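Local structure of protein YiiM (Escherichia coli, 1O67) at residues R67-Y72 and W156-I161; W118-I123 and P163-A168. The protein probably acts as a molybdenum-binding oxidoreductase of the MOSC family working on nitrogenous compounds, with pyridoxal phosphate binding also suggested. The protein carries 1 engineered substitution. One frame throughout, in Å; residues are numbered along the deposited sequence.

Contact 1. Residues R67-Y72 and W156-I161; sequences RALCHY and WLYSVI
His71 lays one face of its imidazole against the six-membered ring of Trp156 in an offset stack, the centroids 4.6 Å apart and the planes inclined by 25°. Trp156 CZ2 sits over the middle of the imidazole, while His71 CB rests over the five-membered part of the indole as a CH-pi contact, 3.9 Å from its centroid. Tyr158 comes to the rim of the imidazole: its OH is hydrogen-bonded to His71 ND1 at 2.7 Å, with either atom a possible donor, and also takes a weak bond from Trp156 NE1. With NE2 bonded to Thr102 OG1, both imidazole nitrogens are engaged, which fixes the ring's rotation. A leucine in place of His71 would probably leave the Tyr158 hydroxyl and Thr102 without this shared mate and cost the indole its stacked partner. CG of Trp156 stands between backbone N and carbonyl carbon (chi1 56°), which brings the indole alongside His71, the two side chains pointing the same way.

The cluster sits on one face of an antiparallel strand pair, 69-72 with 156-160, in the mixed sheet of the MOSC domain. His71 with Trp156 and Leu69 with Tyr158 are hydrogen-bonded pairs, Cys70 with Leu157 a non-hydrogen-bonded one. His71 N reaches Trp156 O at 2.8 Å, and Tyr158 N bonds to Leu69 O at 3.0 Å. A classic beta bulge sets Ala68 and Leu69 together against Tyr158, and here the return bond from Leu69 N is weak. Leu69 CB meets the edge of the tyrosine ring at Tyr158 CD1 (3.7 Å). On the other face, Leu157 splits its methyls: CD2 packs on Cys70 CB at 3.7 Å, and CD1 lies against the extended chain of Arg67, whose NE makes a weak bond to Gln127.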
ATOM      1  N   ARG A  67      -2.715  -9.322   0.221  1.00 46.93           N
ATOM      2  CA  ARG A  67      -3.377  -8.090   0.566  1.00 45.84           C
ATOM      3  C   ARG A  67      -4.021  -8.099   1.942  1.00 43.01           C
ATOM      4  O   ARG A  67      -5.027  -7.411   2.196  1.00 43.87           O
ATOM      5  CB  ARG A  67      -4.448  -7.767  -0.505  1.00 51.96           C
ATOM      6  CG  ARG A  67      -3.882  -7.512  -1.886  1.00 59.52           C
ATOM      7  CD  ARG A  67      -4.950  -7.421  -2.963  1.00 66.18           C
ATOM      8  NE  ARG A  67      -4.466  -6.696  -4.143  1.00 71.18           N
ATOM      9  CZ  ARG A  67      -5.238  -6.288  -5.146  1.00 72.74           C
ATOM     10  NH1 ARG A  67      -6.546  -6.524  -5.131  1.00 73.48           N
ATOM     11  NH2 ARG A  67      -4.709  -5.632  -6.174  1.00 72.97           N
ATOM     12  N   ALA A  68      -3.443  -8.800   2.904  1.00 38.82           N
ATOM     13  CA  ALA A  68      -4.014  -8.891   4.234  1.00 34.23           C
ATOM     14  C   ALA A  68      -3.963  -7.596   5.018  1.00 33.21           C
ATOM     15  O   ALA A  68      -4.720  -7.423   5.975  1.00 33.94           O
ATOM     16  CB  ALA A  68      -3.275  -9.988   4.988  1.00 32.39           C
ATOM     17  N   LEU A  69      -3.037  -6.684   4.740  1.00 30.85           N
ATOM     18  CA  LEU A  69      -2.894  -5.435   5.434  1.00 25.53           C
ATOM     19  C   LEU A  69      -2.682  -4.246   4.499  1.00 24.07           C
ATOM     20  O   LEU A  69      -1.866  -4.299   3.581  1.00 22.66           O
ATOM     21  CB  LEU A  69      -1.646  -5.456   6.337  1.00 22.38           C
ATOM     22  CG  LEU A  69      -1.801  -6.097   7.701  1.00 21.05           C
ATOM     23  CD1 LEU A  69      -0.436  -6.246   8.365  1.00 18.33           C
ATOM     24  CD2 LEU A  69      -2.786  -5.307   8.548  1.00 14.63           C
ATOM     25  N   CYS A  70      -3.311  -3.132   4.882  1.00 22.40           N
ATOM     26  CA  CYS A  70      -3.183  -1.924   4.085  1.00 23.01           C
ATOM     27  C   CYS A  70      -2.444  -0.814   4.817  1.00 22.32           C
ATOM     28  O   CYS A  70      -2.591  -0.636   6.032  1.00 22.82           O
ATOM     29  CB  CYS A  70      -4.568  -1.478   3.602  1.00 21.70           C
ATOM     30  SG  CYS A  70      -4.493  -0.092   2.422  1.00 28.60           S
ATOM     31  N   HIS A  71      -1.657  -0.029   4.081  1.00 21.01           N
ATOM     32  CA  HIS A  71      -0.930   1.069   4.679  1.00 21.80           C
ATOM     33  C   HIS A  71      -1.128   2.355   3.896  1.00 22.23           C
ATOM     34  O   HIS A  71      -1.041   2.411   2.680  1.00 24.59           O
ATOM     35  CB  HIS A  71       0.555   0.749   4.791  1.00 23.52           C
ATOM     36  CG  HIS A  71       1.357   1.526   5.787  1.00 25.70           C
ATOM     37  ND1 HIS A  71       2.277   0.914   6.622  1.00 24.80           N
ATOM     38  CD2 HIS A  71       1.428   2.852   6.074  1.00 25.06           C
ATOM     39  CE1 HIS A  71       2.863   1.820   7.375  1.00 25.36           C
ATOM     40  NE2 HIS A  71       2.370   3.007   7.075  1.00 24.99           N
ATOM     41  N   TYR A  72      -1.328   3.447   4.604  1.00 23.16           N
ATOM     42  CA  TYR A  72      -1.445   4.770   4.016  1.00 22.44           C
ATOM     43  C   TYR A  72      -0.717   5.779   4.907  1.00 22.98           C
ATOM     44  O   TYR A  72      -0.971   5.831   6.113  1.00 22.58           O
ATOM     45  CB  TYR A  72      -2.921   5.164   3.838  1.00 21.00           C
ATOM     46  CG  TYR A  72      -3.015   6.256   2.789  1.00 19.53           C
ATOM     47  CD1 TYR A  72      -2.803   5.931   1.447  1.00 17.48           C
ATOM     48  CD2 TYR A  72      -3.259   7.577   3.146  1.00 17.73           C
ATOM     49  CE1 TYR A  72      -2.871   6.899   0.465  1.00 16.66           C
ATOM     50  CE2 TYR A  72      -3.347   8.556   2.147  1.00 17.69           C
ATOM     51  CZ  TYR A  72      -3.135   8.207   0.838  1.00 18.73           C
ATOM     52  OH  TYR A  72      -3.153   9.188  -0.135  1.00 22.00           O
ATOM     53  N   TRP A 156       0.417   1.226   0.275  1.00 20.79           N
ATOM     54  CA  TRP A 156       0.851  -0.099  -0.165  1.00 19.83           C
ATOM     55  C   TRP A 156       0.242  -1.199   0.683  1.00 19.80           C
ATOM     56  O   TRP A 156      -0.362  -0.896   1.704  1.00 19.90           O
ATOM     57  CB  TRP A 156       2.376  -0.189  -0.139  1.00 19.43           C
ATOM     58  CG  TRP A 156       3.020   0.125   1.173  1.00 17.69           C
ATOM     59  CD1 TRP A 156       3.289  -0.790   2.157  1.00 19.59           C
ATOM     60  CD2 TRP A 156       3.448   1.385   1.676  1.00 18.14           C
ATOM     61  NE1 TRP A 156       3.863  -0.171   3.236  1.00 21.34           N
ATOM     62  CE2 TRP A 156       3.988   1.166   2.964  1.00 20.26           C
ATOM     63  CE3 TRP A 156       3.449   2.697   1.186  1.00 18.57           C
ATOM     64  CZ2 TRP A 156       4.503   2.195   3.747  1.00 19.40           C
ATOM     65  CZ3 TRP A 156       3.956   3.725   1.964  1.00 17.51           C
ATOM     66  CH2 TRP A 156       4.475   3.469   3.242  1.00 17.32           C
ATOM     67  N   LEU A 157       0.395  -2.458   0.277  1.00 20.61           N
ATOM     68  CA  LEU A 157      -0.133  -3.605   1.002  1.00 19.59           C
ATOM     69  C   LEU A 157       0.983  -4.563   1.444  1.00 19.90           C
ATOM     70  O   LEU A 157       2.099  -4.541   0.918  1.00 17.28           O
ATOM     71  CB  LEU A 157      -1.125  -4.375   0.130  1.00 19.58           C
ATOM     72  CG  LEU A 157      -2.251  -3.546  -0.519  1.00 23.29           C
ATOM     73  CD1 LEU A 157      -2.944  -4.298  -1.627  1.00 21.91           C
ATOM     74  CD2 LEU A 157      -3.292  -3.140   0.526  1.00 22.20           C
ATOM     75  N   TYR A 158       0.705  -5.326   2.501  1.00 20.22           N
ATOM     76  CA  TYR A 158       1.567  -6.334   3.021  1.00 21.02           C
ATOM     77  C   TYR A 158       0.857  -7.711   2.975  1.00 21.93           C
ATOM     78  O   TYR A 158      -0.345  -7.838   3.136  1.00 23.45           O
ATOM     79  CB  TYR A 158       1.950  -6.222   4.500  1.00 20.70           C
ATOM     80  CG  TYR A 158       2.482  -4.900   4.981  1.00 20.08           C
ATOM     81  CD1 TYR A 158       1.610  -3.913   5.375  1.00 19.98           C
ATOM     82  CD2 TYR A 158       3.848  -4.636   5.041  1.00 20.16           C
ATOM     83  CE1 TYR A 158       2.059  -2.674   5.812  1.00 20.70           C
ATOM     84  CE2 TYR A 158       4.318  -3.407   5.471  1.00 20.91           C
ATOM     85  CZ  TYR A 158       3.419  -2.430   5.855  1.00 20.25           C
ATOM     86  OH  TYR A 158       3.843  -1.220   6.293  1.00 19.44           O
ATOM     87  N   SER A 159       1.686  -8.706   2.825  1.00 22.59           N
ATOM     88  CA  SER A 159       1.260 -10.093   2.951  1.00 23.44           C
ATOM     89  C   SER A 159       1.789 -10.494   4.340  1.00 23.74           C
ATOM     90  O   SER A 159       2.845  -9.952   4.702  1.00 24.39           O
ATOM     91  CB  SER A 159       1.920 -10.929   1.866  1.00 23.67           C
ATOM     92  OG  SER A 159       3.158 -11.387   2.326  1.00 26.67           O
ATOM     93  N   VAL A 160       1.127 -11.319   5.104  1.00 23.82           N
ATOM     94  CA  VAL A 160       1.643 -11.686   6.432  1.00 24.62           C
ATOM     95  C   VAL A 160       2.622 -12.834   6.363  1.00 26.33           C
ATOM     96  O   VAL A 160       2.199 -13.969   6.129  1.00 27.13           O
ATOM     97  CB  VAL A 160       0.448 -11.997   7.360  1.00 24.37           C
ATOM     98  CG1 VAL A 160       0.841 -12.763   8.598  1.00 18.62           C
ATOM     99  CG2 VAL A 160      -0.248 -10.661   7.695  1.00 21.57           C
ATOM    100  N   ILE A 161       3.918 -12.632   6.644  1.00 26.40           N
ATOM    101  CA  ILE A 161       4.903 -13.700   6.605  1.00 25.50           C
ATOM    102  C   ILE A 161       4.804 -14.627   7.805  1.00 26.56           C
ATOM    103  O   ILE A 161       5.199 -15.794   7.758  1.00 26.38           O
ATOM    104  CB  ILE A 161       6.332 -13.125   6.530  1.00 25.31           C
ATOM    105  CG1 ILE A 161       6.479 -12.250   5.284  1.00 25.53           C
ATOM    106  CG2 ILE A 161       7.374 -14.234   6.535  1.00 23.22           C
ATOM    107  CD1 ILE A 161       6.330 -13.000   3.972  1.00 21.50           C
TER

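Contact 2. Residues W118-I123 and P163-A168; sequences WGEALI and PGKVSA
Val166 stands over the indole of Trp118, its CB above the six-membered ring at 3.7 Å from the centroid and only 11° off the normal. The side chains cross at about a right angle, and the two methyls divide the ring: Val166 CG1 packs on Trp118 CD2 at 3.6 Å, whereas CG2 lies near CH2 and CZ2 of the indole. Val166 CG1 also meets Ala121 CB at 3.8 Å, so the valine fills the angle between the indole and the start of strand 121-128. This is the tight side, with Leu46 of strand 43-47 touching Trp118, Ala121 and Val166 alike. With CG of Trp118 anti to the backbone N (chi1 179°), the indole reaches under strand 164-167 and turns Trp118 NE1 to Ser167 O at 3.2 Å, a bond that meets the carbonyl from above its plane; the same NE1 has a weak second acceptor in Ala170 O.

Trp118 to Ala121 form a type II' turn, the tight connection of a beta hairpin, and the edge strand of a small antiparallel sheet passes beside it at 79° to strand 121-128. Glu120 N in the turn bonds to Lys165 O at 2.8 Å. Gly119, at positive phi, lies close to Lys165 O and Val166 CA, where a beta carbon would probably be crowded.

On the outer side, packing thins to two exposed chains running side by side. Glu120 OE1 lies 3.5 Å from Lys165 CG, but the charges do not pair: Glu120 OE1 and Lys165 NZ are 6.7 Å apart, and the ammonium leans instead toward Glu43 in a long, weak ion pair.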
ATOM      1  N   TRP A 118       6.527  -6.822  13.571  1.00 27.99           N
ATOM      2  CA  TRP A 118       5.515  -6.040  14.295  1.00 28.24           C
ATOM      3  C   TRP A 118       5.058  -6.890  15.479  1.00 29.07           C
ATOM      4  O   TRP A 118       4.425  -7.942  15.299  1.00 28.16           O
ATOM      5  CB  TRP A 118       4.389  -5.588  13.385  1.00 25.59           C
ATOM      6  CG  TRP A 118       3.293  -4.798  14.032  1.00 26.78           C
ATOM      7  CD1 TRP A 118       3.415  -3.983  15.126  1.00 25.80           C
ATOM      8  CD2 TRP A 118       1.918  -4.703  13.628  1.00 26.12           C
ATOM      9  NE1 TRP A 118       2.216  -3.407  15.431  1.00 26.48           N
ATOM     10  CE2 TRP A 118       1.272  -3.842  14.537  1.00 27.32           C
ATOM     11  CE3 TRP A 118       1.172  -5.274  12.595  1.00 25.49           C
ATOM     12  CZ2 TRP A 118      -0.088  -3.522  14.461  1.00 28.15           C
ATOM     13  CZ3 TRP A 118      -0.180  -4.973  12.516  1.00 29.07           C
ATOM     14  CH2 TRP A 118      -0.794  -4.103  13.435  1.00 30.56           C
ATOM     15  N   GLY A 119       5.431  -6.455  16.691  1.00 29.29           N
ATOM     16  CA  GLY A 119       5.081  -7.261  17.885  1.00 29.76           C
ATOM     17  C   GLY A 119       5.639  -8.664  17.632  1.00 30.85           C
ATOM     18  O   GLY A 119       6.828  -8.776  17.312  1.00 31.60           O
ATOM     19  N   GLU A 120       4.806  -9.704  17.607  1.00 31.63           N
ATOM     20  CA  GLU A 120       5.338 -11.038  17.320  1.00 32.00           C
ATOM     21  C   GLU A 120       5.158 -11.478  15.871  1.00 31.14           C
ATOM     22  O   GLU A 120       5.485 -12.627  15.567  1.00 31.30           O
ATOM     23  CB  GLU A 120       4.675 -12.089  18.194  1.00 34.30           C
ATOM     24  CG  GLU A 120       4.764 -11.871  19.682  1.00 40.64           C
ATOM     25  CD  GLU A 120       4.029 -12.955  20.454  1.00 47.37           C
ATOM     26  OE1 GLU A 120       3.131 -13.623  19.873  1.00 49.84           O
ATOM     27  OE2 GLU A 120       4.365 -13.142  21.645  1.00 51.32           O
ATOM     28  N   ALA A 121       4.678 -10.638  14.965  1.00 30.30           N
ATOM     29  CA  ALA A 121       4.438 -11.090  13.597  1.00 28.86           C
ATOM     30  C   ALA A 121       5.491 -10.593  12.627  1.00 27.28           C
ATOM     31  O   ALA A 121       6.209  -9.651  12.973  1.00 28.04           O
ATOM     32  CB  ALA A 121       3.067 -10.535  13.119  1.00 27.30           C
ATOM     33  N   LEU A 122       5.567 -11.229  11.472  1.00 24.82           N
ATOM     34  CA  LEU A 122       6.446 -10.772  10.402  1.00 23.94           C
ATOM     35  C   LEU A 122       5.572 -10.390   9.203  1.00 24.75           C
ATOM     36  O   LEU A 122       4.626 -11.096   8.804  1.00 24.15           O
ATOM     37  CB  LEU A 122       7.515 -11.779  10.059  1.00 21.84           C
ATOM     38  CG  LEU A 122       8.599 -12.045  11.116  1.00 22.50           C
ATOM     39  CD1 LEU A 122       9.395 -13.281  10.721  1.00 19.63           C
ATOM     40  CD2 LEU A 122       9.557 -10.866  11.257  1.00 19.19           C
ATOM     41  N   ILE A 123       5.796  -9.190   8.646  1.00 23.56           N
ATOM     42  CA  ILE A 123       4.963  -8.782   7.490  1.00 22.32           C
ATOM     43  C   ILE A 123       5.905  -8.338   6.371  1.00 21.48           C
ATOM     44  O   ILE A 123       6.990  -7.865   6.666  1.00 19.11           O
ATOM     45  CB  ILE A 123       3.954  -7.677   7.838  1.00 19.95           C
ATOM     46  CG1 ILE A 123       4.672  -6.427   8.397  1.00 21.36           C
ATOM     47  CG2 ILE A 123       2.939  -8.124   8.882  1.00 17.33           C
ATOM     48  CD1 ILE A 123       3.748  -5.245   8.612  1.00 20.01           C
ATOM     49  N   PRO A 163       2.111 -15.011  11.364  1.00 30.14           N
ATOM     50  CA  PRO A 163       1.027 -14.504  12.191  1.00 31.33           C
ATOM     51  C   PRO A 163       1.466 -14.394  13.633  1.00 32.85           C
ATOM     52  O   PRO A 163       2.554 -14.893  13.925  1.00 34.91           O
ATOM     53  CB  PRO A 163      -0.107 -15.479  11.977  1.00 30.07           C
ATOM     54  CG  PRO A 163       0.522 -16.717  11.438  1.00 30.41           C
ATOM     55  CD  PRO A 163       1.722 -16.266  10.654  1.00 30.18           C
ATOM     56  N   GLY A 164       0.708 -13.755  14.503  1.00 34.17           N
ATOM     57  CA  GLY A 164       1.069 -13.610  15.903  1.00 34.91           C
ATOM     58  C   GLY A 164       0.421 -12.390  16.543  1.00 36.17           C
ATOM     59  O   GLY A 164      -0.321 -11.645  15.898  1.00 36.70           O
ATOM     60  N   LYS A 165       0.625 -12.214  17.852  1.00 37.15           N
ATOM     61  CA  LYS A 165       0.061 -11.066  18.546  1.00 37.99           C
ATOM     62  C   LYS A 165       0.830  -9.806  18.122  1.00 38.42           C
ATOM     63  O   LYS A 165       2.054  -9.862  17.973  1.00 38.37           O
ATOM     64  CB  LYS A 165       0.174 -11.176  20.060  1.00 41.99           C
ATOM     65  CG  LYS A 165      -0.109 -12.552  20.634  1.00 48.04           C
ATOM     66  CD  LYS A 165      -0.589 -12.448  22.084  1.00 50.90           C
ATOM     67  CE  LYS A 165      -1.512 -13.615  22.416  1.00 53.96           C
ATOM     68  NZ  LYS A 165      -2.814 -13.164  23.005  1.00 54.44           N
ATOM     69  N   VAL A 166       0.082  -8.751  17.885  1.00 38.01           N
ATOM     70  CA  VAL A 166       0.593  -7.447  17.521  1.00 37.84           C
ATOM     71  C   VAL A 166      -0.133  -6.411  18.392  1.00 39.29           C
ATOM     72  O   VAL A 166      -1.063  -6.777  19.127  1.00 38.54           O
ATOM     73  CB  VAL A 166       0.319  -7.070  16.058  1.00 36.63           C
ATOM     74  CG1 VAL A 166       1.155  -7.887  15.099  1.00 35.91           C
ATOM     75  CG2 VAL A 166      -1.170  -7.200  15.749  1.00 36.13           C
ATOM     76  N   SER A 167       0.233  -5.128  18.246  1.00 39.41           N
ATOM     77  CA  SER A 167      -0.475  -4.149  19.080  1.00 39.49           C
ATOM     78  C   SER A 167      -0.266  -2.716  18.658  1.00 39.08           C
ATOM     79  O   SER A 167       0.781  -2.338  18.134  1.00 38.76           O
ATOM     80  CB  SER A 167      -0.007  -4.351  20.533  1.00 39.80           C
ATOM     81  OG  SER A 167      -0.019  -3.102  21.211  1.00 41.66           O
ATOM     82  N   ALA A 168      -1.227  -1.862  19.017  1.00 39.06           N
ATOM     83  CA  ALA A 168      -1.130  -0.438  18.712  1.00 40.20           C
ATOM     84  C   ALA A 168      -0.013   0.260  19.481  1.00 40.62           C
ATOM     85  O   ALA A 168       0.269   1.418  19.180  1.00 41.18           O
ATOM     86  CB  ALA A 168      -2.465   0.238  18.968  1.00 39.46           C
TER

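In the fold
The centres of the two contacts lie 13 Å apart, both within the MOSC domain, the centre of contact 1 about 6 Å, and that of contact 2 about 18 Å, from the centre of the chain. Their segments alternate along the sequence: 67-72, 118-123, 156-161, 163-168. Both strands of contact 1 and strand 121-128 of contact 2 belong to the mixed sheet, where 156-160 and 121-128 are antiparallel neighbours; beyond 156-160 the chain turns a corner at Ile161 and strand 164-167 joins the three-stranded sheet. Ile123 bridges the two, packing on Tyr158 and Leu69. Leu46 of strand 43-47 reaches residues of both contacts, joining the two sheets through shared apolar packing.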